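Local coordinates for proline iminopeptidase (Streptomyces halstedii, PDB 3WMR), which probably hydrolyses amide bonds in polyketide substrates that enter a hydrophobic tunnel, and is classed with enzymes thought to release N-terminal proline from peptides, at residues Met162-Leu165 / Arg166-Pro170; Arg211-Ala214 / Ala215-Glu219; Pro224-Tyr227 / Thr228-Gly232; Lys274-Leu277 / Asp278-Asp282. All coordinates share one frame; numbering follows the deposited sequence.

Interaction 1: Met162-Leu165 / Arg166-Pro170; sequences MARL and RALLP
The last turn of helix 155-166 is held by Met162 O, which takes Arg166 N at 2.8 Å, close to the line of the C=O bond, just before the chain turns off toward helix 171-183. The arginine's own methylenes then fold back over the same oxygen: with CG opposite the carbonyl carbon (chi1 -76°), Arg166 CG lies 3.1 Å from Met162 O. From there the chain bends at chi3 and carries the guanidinium to a salt bridge with Glu181 on helix 171-183. With an alanine here, Glu181 would probably lose its cationic mate and Met162 O the methylenes that lie over it. One residue on, Ala167 N reaches Ala163 O at 3.0 Å. The next bond, Leu168 N to Leu165 O at 3.0 Å, spans three residues and comes in above the carbonyl plane. Leu168 CD1 lies obliquely to the Arg164 guanidinium, 4.4 Å from Arg164 NH1; that guanidinium pairs with Glu161. Leu165 packs on Phe198 and His202 of helix 189-202. Leu169 N to Arg166 O, 3.0 Å, closes a type I beta turn from Arg166 to Leu169, after which Pro170 takes the N-cap position of helix 171-183.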
loop_
_atom_site.group_PDB
_atom_site.type_symbol
_atom_site.label_atom_id
_atom_site.label_comp_id
_atom_site.label_asym_id
_atom_site.label_seq_id
_atom_site.Cartn_x
_atom_site.Cartn_y
_atom_site.Cartn_z
ATOM N N MET A 162 -6.021 16.053 0.477
ATOM C CA MET A 162 -6.170 16.113 -0.986
ATOM C C MET A 162 -6.685 17.488 -1.439
ATOM O O MET A 162 -6.172 18.065 -2.393
ATOM C CB MET A 162 -7.125 15.041 -1.488
ATOM C CG MET A 162 -6.677 13.596 -1.317
ATOM S SD MET A 162 -4.999 13.209 -1.862
ATOM C CE MET A 162 -4.077 13.357 -0.336
ATOM N N ALA A 163 -7.699 18.002 -0.748
ATOM C CA ALA A 163 -8.240 19.323 -1.048
ATOM C C ALA A 163 -7.156 20.389 -0.888
ATOM O O ALA A 163 -7.067 21.316 -1.689
ATOM C CB ALA A 163 -9.434 19.632 -0.143
ATOM N N ARG A 164 -6.311 20.241 0.122
ATOM C CA ARG A 164 -5.222 21.181 0.338
ATOM C C ARG A 164 -4.222 21.136 -0.828
ATOM O O ARG A 164 -3.873 22.167 -1.420
ATOM C CB ARG A 164 -4.526 20.885 1.669
ATOM C CG ARG A 164 -3.643 22.015 2.160
ATOM C CD ARG A 164 -3.010 21.700 3.518
ATOM N NE ARG A 164 -2.181 20.494 3.470
ATOM C CZ ARG A 164 -0.973 20.414 2.905
ATOM N NH1 ARG A 164 -0.418 21.462 2.308
ATOM N NH2 ARG A 164 -0.322 19.258 2.923
ATOM N N LEU A 165 -3.802 19.932 -1.187
ATOM C CA LEU A 165 -2.829 19.747 -2.283
ATOM C C LEU A 165 -3.392 20.175 -3.627
ATOM O O LEU A 165 -2.676 20.757 -4.462
ATOM C CB LEU A 165 -2.402 18.279 -2.365
ATOM C CG LEU A 165 -1.678 17.725 -1.134
ATOM C CD1 LEU A 165 -1.358 16.259 -1.381
ATOM C CD2 LEU A 165 -0.423 18.530 -0.824
ATOM N N ARG A 166 -4.680 19.892 -3.832
ATOM C CA ARG A 166 -5.358 20.224 -5.077
ATOM C C ARG A 166 -5.468 21.737 -5.260
ATOM O O ARG A 166 -5.316 22.226 -6.373
ATOM C CB ARG A 166 -6.741 19.568 -5.156
ATOM C CG ARG A 166 -6.724 18.074 -5.475
ATOM C CD ARG A 166 -8.088 17.428 -5.167
ATOM N NE ARG A 166 -9.162 18.045 -5.958
ATOM C CZ ARG A 166 -10.071 17.396 -6.683
ATOM N NH1 ARG A 166 -10.105 16.075 -6.711
ATOM N NH2 ARG A 166 -10.982 18.081 -7.372
ATOM N N ALA A 167 -5.709 22.462 -4.166
ATOM C CA ALA A 167 -5.677 23.936 -4.166
ATOM C C ALA A 167 -4.314 24.544 -4.554
ATOM O O ALA A 167 -4.239 25.736 -4.836
ATOM C CB ALA A 167 -6.105 24.474 -2.797
ATOM N N LEU A 168 -3.241 23.752 -4.521
ATOM C CA LEU A 168 -1.901 24.215 -4.960
ATOM C C LEU A 168 -1.613 23.895 -6.427
ATOM O O LEU A 168 -0.568 24.279 -6.960
ATOM C CB LEU A 168 -0.808 23.612 -4.068
ATOM C CG LEU A 168 -0.870 24.027 -2.595
ATOM C CD1 LEU A 168 0.007 23.126 -1.742
ATOM C CD2 LEU A 168 -0.470 25.492 -2.417
ATOM N N LEU A 169 -2.532 23.193 -7.086
ATOM C CA LEU A 169 -2.423 22.966 -8.528
ATOM C C LEU A 169 -2.779 24.237 -9.285
ATOM O O LEU A 169 -3.416 25.126 -8.711
ATOM C CB LEU A 169 -3.360 21.839 -8.958
ATOM C CG LEU A 169 -3.013 20.456 -8.410
ATOM C CD1 LEU A 169 -4.106 19.482 -8.784
ATOM C CD2 LEU A 169 -1.670 19.967 -8.948
ATOM N N PRO A 170 -2.397 24.324 -10.574
ATOM C CA PRO A 170 -2.823 25.468 -11.392
ATOM C C PRO A 170 -4.355 25.609 -11.441
ATOM O O PRO A 170 -5.069 24.596 -11.415
ATOM C CB PRO A 170 -2.266 25.146 -12.784
ATOM C CG PRO A 170 -1.142 24.206 -12.537
ATOM C CD PRO A 170 -1.534 23.400 -11.331
#

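Interaction 2: Arg211-Ala214 / Ala215-Glu219; sequences RDFA and ATFME
Apolar contact between Phe213 and Phe217, one turn apart on helix 211-222, is light: Phe213 CE2 comes to 4.4 Å from Phe217 CD1. Both side chains leave the helix with CG opposite the backbone N (chi1 -175° and -159°), which brings the two rings out on the same side of the helix. Trp209 joins them, edge-to-face with Phe213 and at about 60° to Phe217. The charged group comes next. The Arg211 guanidinium lays one face over the Ala215 methyl, NH1 to CB 3.7 Å, while its edge points to the adjacent Asp212; there Arg211 NH2 makes an in-plane salt bridge to Asp212 OD1 at 2.7 Å. The aspartate probably limits how the guanidinium turns, with the methyl against one face. Backbone bonds supply the rest. Ala215 N to Arg211 O is short at 2.6 Å, Phe217 N to Phe213 O is 3.0 Å and nearly straight, and Met218 N to Ala214 O is 2.9 Å, whereas Thr216 N to Asp212 O is weak. On the inner side, Thr216 OG1 hydrogen-bonds to Thr59 OG1 and Tyr62 N, tying the helix to the segment that links strands 49-52 and 76-80; in the chain, helix 189-202 precedes it and helix 225-230 follows.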
loop_
_atom_site.group_PDB
_atom_site.type_symbol
_atom_site.label_atom_id
_atom_site.label_comp_id
_atom_site.label_asym_id
_atom_site.label_seq_id
_atom_site.Cartn_x
_atom_site.Cartn_y
_atom_site.Cartn_z
ATOM N N ARG A 211 8.510 0.803 -15.121
ATOM C CA ARG A 211 7.710 -0.328 -15.613
ATOM C C ARG A 211 6.887 -0.990 -14.498
ATOM O O ARG A 211 5.716 -1.365 -14.689
ATOM C CB ARG A 211 8.612 -1.385 -16.238
ATOM C CG ARG A 211 7.847 -2.492 -16.954
ATOM C CD ARG A 211 8.489 -3.846 -16.713
ATOM N NE ARG A 211 8.229 -4.308 -15.359
ATOM C CZ ARG A 211 7.234 -5.115 -14.990
ATOM N NH1 ARG A 211 6.368 -5.591 -15.880
ATOM N NH2 ARG A 211 7.110 -5.449 -13.704
ATOM N N ASP A 212 7.520 -1.171 -13.345
ATOM C CA ASP A 212 6.837 -1.768 -12.212
ATOM C C ASP A 212 5.604 -0.952 -11.813
ATOM O O ASP A 212 4.570 -1.530 -11.477
ATOM C CB ASP A 212 7.805 -1.936 -11.029
ATOM C CG ASP A 212 8.857 -3.005 -11.283
ATOM O OD1 ASP A 212 8.640 -3.869 -12.160
ATOM O OD2 ASP A 212 9.900 -2.982 -10.602
ATOM N N PHE A 213 5.712 0.376 -11.858
ATOM C CA PHE A 213 4.573 1.256 -11.542
ATOM C C PHE A 213 3.493 1.121 -12.629
ATOM O O PHE A 213 2.307 0.905 -12.330
ATOM C CB PHE A 213 5.034 2.715 -11.363
ATOM C CG PHE A 213 3.932 3.656 -10.913
ATOM C CD1 PHE A 213 3.657 3.836 -9.558
ATOM C CD2 PHE A 213 3.149 4.331 -11.841
ATOM C CE1 PHE A 213 2.621 4.669 -9.140
ATOM C CE2 PHE A 213 2.120 5.174 -11.426
ATOM C CZ PHE A 213 1.857 5.340 -10.071
ATOM N N ALA A 214 3.916 1.186 -13.895
ATOM C CA ALA A 214 3.004 1.010 -15.017
ATOM C C ALA A 214 2.337 -0.368 -14.990
ATOM O O ALA A 214 1.113 -0.490 -15.226
ATOM C CB ALA A 214 3.745 1.219 -16.326
ATOM N N ALA A 215 3.119 -1.400 -14.668
ATOM C CA ALA A 215 2.577 -2.748 -14.599
ATOM C C ALA A 215 1.355 -2.795 -13.683
ATOM O O ALA A 215 0.291 -3.288 -14.078
ATOM C CB ALA A 215 3.630 -3.737 -14.146
ATOM N N THR A 216 1.495 -2.261 -12.473
ATOM C CA THR A 216 0.376 -2.265 -11.523
ATOM C C THR A 216 -0.793 -1.398 -12.023
ATOM O O THR A 216 -1.964 -1.814 -11.946
ATOM C CB THR A 216 0.839 -1.856 -10.104
ATOM O OG1 THR A 216 1.399 -2.997 -9.440
ATOM C CG2 THR A 216 -0.314 -1.358 -9.258
ATOM N N PHE A 217 -0.475 -0.194 -12.495
ATOM C CA PHE A 217 -1.458 0.730 -13.070
ATOM C C PHE A 217 -2.365 0.060 -14.121
ATOM O O PHE A 217 -3.584 0.262 -14.120
ATOM C CB PHE A 217 -0.745 1.950 -13.668
ATOM C CG PHE A 217 -1.632 3.147 -13.826
ATOM C CD1 PHE A 217 -1.896 3.979 -12.741
ATOM C CD2 PHE A 217 -2.243 3.427 -15.046
ATOM C CE1 PHE A 217 -2.740 5.073 -12.878
ATOM C CE2 PHE A 217 -3.083 4.523 -15.186
ATOM C CZ PHE A 217 -3.326 5.348 -14.107
ATOM N N MET A 218 -1.773 -0.761 -14.996
ATOM C CA MET A 218 -2.527 -1.469 -16.033
ATOM C C MET A 218 -3.308 -2.669 -15.500
ATOM O O MET A 218 -4.324 -3.043 -16.084
ATOM C CB MET A 218 -1.605 -1.914 -17.178
ATOM C CG MET A 218 -1.037 -0.752 -18.007
ATOM S SD MET A 218 -2.284 0.359 -18.705
ATOM C CE MET A 218 -3.298 -0.799 -19.629
ATOM N N GLU A 219 -2.842 -3.283 -14.411
ATOM C CA GLU A 219 -3.622 -4.341 -13.762
ATOM C C GLU A 219 -4.916 -3.771 -13.186
ATOM O O GLU A 219 -5.963 -4.436 -13.195
ATOM C CB GLU A 219 -2.818 -5.035 -12.666
ATOM C CG GLU A 219 -1.658 -5.883 -13.167
ATOM C CD GLU A 219 -2.076 -7.266 -13.651
ATOM O OE1 GLU A 219 -3.101 -7.815 -13.190
ATOM O OE2 GLU A 219 -1.359 -7.825 -14.500
#

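Interaction 3: Pro224-Tyr227 / Thr228-Gly232; sequences PTVY and TTMNG
Tyr227 and Asn231 lie side by side, and the asparagine side chain sits over one face of the phenol: Asn231 CG stands 4.1 Å from Tyr227 CZ, offset toward the rim, with ring and amide planes 36° apart. Gly232 O approaches the same ring obliquely, 3.1 Å from Tyr227 CD2. The hydroxyl at the far end hydrogen-bonds to Glu235. Replacing Tyr227 by an alanine would probably leave Glu235 without its hydroxyl partner and Asn231 without a ring to lie against. Two threonines fold back on the first turn. In Thr228, OG1 sits between the backbone N and the carbonyl carbon (chi1 63°), which brings it 2.7 Å from Pro224 O, above the carbonyl plane; Thr228 N shares that acceptor. Thr229 OG1 reaches Thr225 O at 2.6 Å, from the face opposite to the one used by Thr229 N. Val226 CG1 rests 4.2 Å from Met230 SD, and both residues pack on Pro56 and Phe103. At the helix end Tyr227 O takes Asn231 N at 2.8 Å and Gly232 N at 2.9 Å, the second spanning five residues; Gly232 then leaves helical angles with positive phi. Three carbonyls of helix 225-230 and the residue before it therefore each accept two bonds, so this short helix is stitched by more donors than a plain alpha-helical pattern would give, two of them side-chain hydroxyls.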
loop_
_atom_site.group_PDB
_atom_site.type_symbol
_atom_site.label_atom_id
_atom_site.label_comp_id
_atom_site.label_asym_id
_atom_site.label_seq_id
_atom_site.Cartn_x
_atom_site.Cartn_y
_atom_site.Cartn_z
ATOM N N PRO A 224 -10.846 -3.215 -12.622
ATOM C CA PRO A 224 -10.905 -2.139 -11.654
ATOM C C PRO A 224 -11.927 -2.398 -10.540
ATOM O O PRO A 224 -12.193 -1.500 -9.754
ATOM C CB PRO A 224 -11.317 -0.943 -12.516
ATOM C CG PRO A 224 -12.192 -1.537 -13.569
ATOM C CD PRO A 224 -11.747 -2.966 -13.764
ATOM N N THR A 225 -12.471 -3.610 -10.476
ATOM C CA THR A 225 -13.548 -3.944 -9.538
ATOM C C THR A 225 -13.227 -3.459 -8.127
ATOM O O THR A 225 -13.961 -2.647 -7.565
ATOM C CB THR A 225 -13.813 -5.464 -9.505
ATOM O OG1 THR A 225 -14.158 -5.921 -10.820
ATOM C CG2 THR A 225 -14.945 -5.810 -8.547
ATOM N N VAL A 226 -12.095 -3.920 -7.596
ATOM C CA VAL A 226 -11.752 -3.708 -6.178
ATOM C C VAL A 226 -11.416 -2.247 -5.891
ATOM O O VAL A 226 -11.993 -1.636 -4.993
ATOM C CB VAL A 226 -10.581 -4.620 -5.741
ATOM C CG1 VAL A 226 -10.222 -4.406 -4.271
ATOM C CG2 VAL A 226 -10.917 -6.087 -5.983
ATOM N N TYR A 227 -10.491 -1.695 -6.667
ATOM C CA TYR A 227 -10.045 -0.304 -6.513
ATOM C C TYR A 227 -11.195 0.703 -6.629
ATOM O O TYR A 227 -11.295 1.619 -5.813
ATOM C CB TYR A 227 -8.948 0.010 -7.549
ATOM C CG TYR A 227 -8.211 1.321 -7.367
ATOM C CD1 TYR A 227 -7.124 1.423 -6.504
ATOM C CD2 TYR A 227 -8.548 2.446 -8.113
ATOM C CE1 TYR A 227 -6.427 2.614 -6.362
ATOM C CE2 TYR A 227 -7.857 3.639 -7.965
ATOM C CZ TYR A 227 -6.801 3.716 -7.087
ATOM O OH TYR A 227 -6.116 4.889 -6.936
ATOM N N THR A 228 -12.050 0.542 -7.648
ATOM C CA THR A 228 -13.158 1.475 -7.859
ATOM C C THR A 228 -14.245 1.276 -6.789
ATOM O O THR A 228 -14.837 2.249 -6.336
ATOM C CB THR A 228 -13.737 1.425 -9.300
ATOM O OG1 THR A 228 -14.299 0.134 -9.582
ATOM C CG2 THR A 228 -12.644 1.771 -10.360
ATOM N N THR A 229 -14.457 0.037 -6.344
ATOM C CA THR A 229 -15.409 -0.224 -5.266
ATOM C C THR A 229 -14.965 0.398 -3.950
ATOM O O THR A 229 -15.706 1.172 -3.347
ATOM C CB THR A 229 -15.650 -1.729 -5.055
ATOM O OG1 THR A 229 -16.171 -2.291 -6.257
ATOM C CG2 THR A 229 -16.664 -1.965 -3.922
ATOM N N MET A 230 -13.738 0.098 -3.527
ATOM C CA MET A 230 -13.303 0.465 -2.180
ATOM C C MET A 230 -12.677 1.851 -2.100
ATOM O O MET A 230 -12.875 2.562 -1.116
ATOM C CB MET A 230 -12.352 -0.598 -1.626
ATOM C CG MET A 230 -12.955 -2.002 -1.617
ATOM S SD MET A 230 -12.009 -3.206 -0.659
ATOM C CE MET A 230 -12.429 -2.700 1.018
ATOM N N ASN A 231 -11.935 2.245 -3.140
ATOM C CA ASN A 231 -11.238 3.526 -3.144
ATOM C C ASN A 231 -11.900 4.628 -3.980
ATOM O O ASN A 231 -12.288 5.660 -3.442
ATOM C CB ASN A 231 -9.776 3.344 -3.595
ATOM C CG ASN A 231 -9.044 4.667 -3.737
ATOM O OD1 ASN A 231 -8.974 5.262 -4.836
ATOM N ND2 ASN A 231 -8.533 5.156 -2.641
ATOM N N GLY A 232 -12.000 4.428 -5.294
ATOM C CA GLY A 232 -12.439 5.470 -6.193
ATOM C C GLY A 232 -11.639 5.364 -7.483
ATOM O O GLY A 232 -10.807 4.485 -7.604
#

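Interaction 4: Lys274-Leu277 / Asp278-Asp282; sequences KPFL and DLVPD
Pro275 O takes two backbone donors from the following turn, Leu279 N at 2.9 Å and, weakly, Asp278 N. They belong to the last turn of helix 270-279, the helix of a beta-alpha-beta unit between strands 258-263 and 283-288. Pro275 brings no N-H, and the helix is kinked here, where the nitrogens of Pro275 and Phe276 make no bond to the turn before. The i to i+4 spacing holds for the acceptors flanking the proline: Asp278 N reaches Lys274 O at 3.0 Å and Val280 N reaches Phe276 O at 3.1 Å. On the outer side Lys274 and Asp278 cross at a slant. Lys274 leaves with CG opposite its backbone N (chi1 -164°), runs extended, and bends only at the last torsion, which sets NZ 3.2 Å from Asp278 OD2. This salt bridge uses the syn lone pair of that oxygen, and Lys274 CG lies close by on the same carboxylate atom. The apolar pairs point elsewhere. Pro275 CB meets Leu279 CD1 at 4.2 Å, while Val280 CG2 approaches the edge of the Phe276 ring near its plane, 4.2 Å from CD1. Phe276 packs on Val260 of strand 258-263, and Val280 on Thr258, which seats the helix end against the sheet. As the chain leaves the helix, one water bridges the turn, donating to Leu277 O and to Val280 O, 2.7 Å from each.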
loop_
_atom_site.group_PDB
_atom_site.type_symbol
_atom_site.label_atom_id
_atom_site.label_comp_id
_atom_site.label_asym_id
_atom_site.label_seq_id
_atom_site.Cartn_x
_atom_site.Cartn_y
_atom_site.Cartn_z
ATOM N N LYS A 274 0.140 11.642 11.106
ATOM C CA LYS A 274 0.320 12.133 12.473
ATOM C C LYS A 274 -0.317 11.241 13.551
ATOM O O LYS A 274 0.294 11.028 14.603
ATOM C CB LYS A 274 -0.183 13.581 12.605
ATOM C CG LYS A 274 0.313 14.293 13.856
ATOM C CD LYS A 274 0.325 15.806 13.647
ATOM C CE LYS A 274 0.873 16.550 14.856
ATOM N NZ LYS A 274 0.143 16.189 16.105
ATOM N N PRO A 275 -1.525 10.701 13.294
ATOM C CA PRO A 275 -2.065 9.788 14.289
ATOM C C PRO A 275 -1.163 8.563 14.580
ATOM O O PRO A 275 -1.169 8.095 15.704
ATOM C CB PRO A 275 -3.408 9.370 13.681
ATOM C CG PRO A 275 -3.787 10.507 12.805
ATOM C CD PRO A 275 -2.481 10.916 12.189
ATOM N N PHE A 276 -0.395 8.051 13.595
ATOM C CA PHE A 276 0.546 6.952 13.884
ATOM C C PHE A 276 1.583 7.422 14.899
ATOM O O PHE A 276 1.885 6.729 15.870
ATOM C CB PHE A 276 1.283 6.456 12.640
ATOM C CG PHE A 276 0.423 5.730 11.654
ATOM C CD1 PHE A 276 -0.021 4.451 11.916
ATOM C CD2 PHE A 276 0.134 6.298 10.424
ATOM C CE1 PHE A 276 -0.795 3.774 10.997
ATOM C CE2 PHE A 276 -0.641 5.626 9.495
ATOM C CZ PHE A 276 -1.095 4.358 9.773
ATOM N N LEU A 277 2.111 8.622 14.677
ATOM C CA LEU A 277 3.129 9.191 15.554
ATOM C C LEU A 277 2.617 9.486 16.970
ATOM O O LEU A 277 3.387 9.389 17.911
ATOM C CB LEU A 277 3.699 10.471 14.956
ATOM C CG LEU A 277 4.273 10.322 13.550
ATOM C CD1 LEU A 277 4.808 11.652 13.064
ATOM C CD2 LEU A 277 5.338 9.240 13.529
ATOM N N ASP A 278 1.338 9.824 17.118
ATOM C CA ASP A 278 0.766 10.169 18.443
ATOM C C ASP A 278 0.167 8.981 19.194
ATOM O O ASP A 278 -0.004 9.031 20.424
ATOM C CB ASP A 278 -0.321 11.248 18.298
ATOM C CG ASP A 278 0.208 12.562 17.698
ATOM O OD1 ASP A 278 1.386 12.907 17.895
ATOM O OD2 ASP A 278 -0.578 13.262 17.029
ATOM N N LEU A 279 -0.196 7.926 18.480
ATOM C CA LEU A 279 -0.955 6.836 19.096
ATOM C C LEU A 279 -0.227 5.508 19.210
ATOM O O LEU A 279 -0.508 4.737 20.119
ATOM C CB LEU A 279 -2.241 6.626 18.321
ATOM C CG LEU A 279 -3.196 7.816 18.315
ATOM C CD1 LEU A 279 -4.315 7.552 17.325
ATOM C CD2 LEU A 279 -3.740 8.089 19.726
ATOM N N VAL A 280 0.677 5.213 18.279
ATOM C CA VAL A 280 1.441 3.962 18.317
ATOM C C VAL A 280 2.572 4.116 19.341
ATOM O O VAL A 280 3.434 4.967 19.165
ATOM C CB VAL A 280 2.014 3.597 16.924
ATOM C CG1 VAL A 280 2.824 2.298 16.986
ATOM C CG2 VAL A 280 0.880 3.485 15.901
ATOM N N PRO A 281 2.569 3.305 20.410
ATOM C CA PRO A 281 3.574 3.440 21.487
ATOM C C PRO A 281 5.040 3.439 21.031
ATOM O O PRO A 281 5.811 4.328 21.422
ATOM C CB PRO A 281 3.288 2.229 22.384
ATOM C CG PRO A 281 1.834 1.924 22.163
ATOM C CD PRO A 281 1.613 2.214 20.694
ATOM N N ASP A 282 5.414 2.480 20.189
ATOM C CA ASP A 282 6.803 2.352 19.744
ATOM C C ASP A 282 6.877 2.650 18.254
ATOM O O ASP A 282 6.629 1.758 17.438
ATOM C CB ASP A 282 7.320 0.942 20.027
ATOM C CG ASP A 282 8.794 0.761 19.676
ATOM O OD1 ASP A 282 9.422 1.662 19.059
ATOM O OD2 ASP A 282 9.332 -0.297 20.046
HETATM O O HOH W 1 3.455 7.549 19.901
#

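Interactions 1, 2 and 3 follow one another along the helical cap between strands 143-149 and 258-263, whereas interaction 4 belongs to the core beta-alpha-beta layer. Interactions 2 and 3 are the closest pair, their centres about 16 Å and nearest atoms about 5 Å apart, on successive helices; interactions 2 and 4 lie on opposite sides of the chain's centre, their centres about 32 Å apart. The cap contacts lie near the predicted catalytic residues without their side chains touching: those of Phe213 and His293 are about 6 Å apart, those of Asn231 and Ser126 about 7 Å, and those of Met162 and Asp266 about 8 Å. The Met230 side chain is about 7 Å from the bound ether, whose pocket includes Thr241.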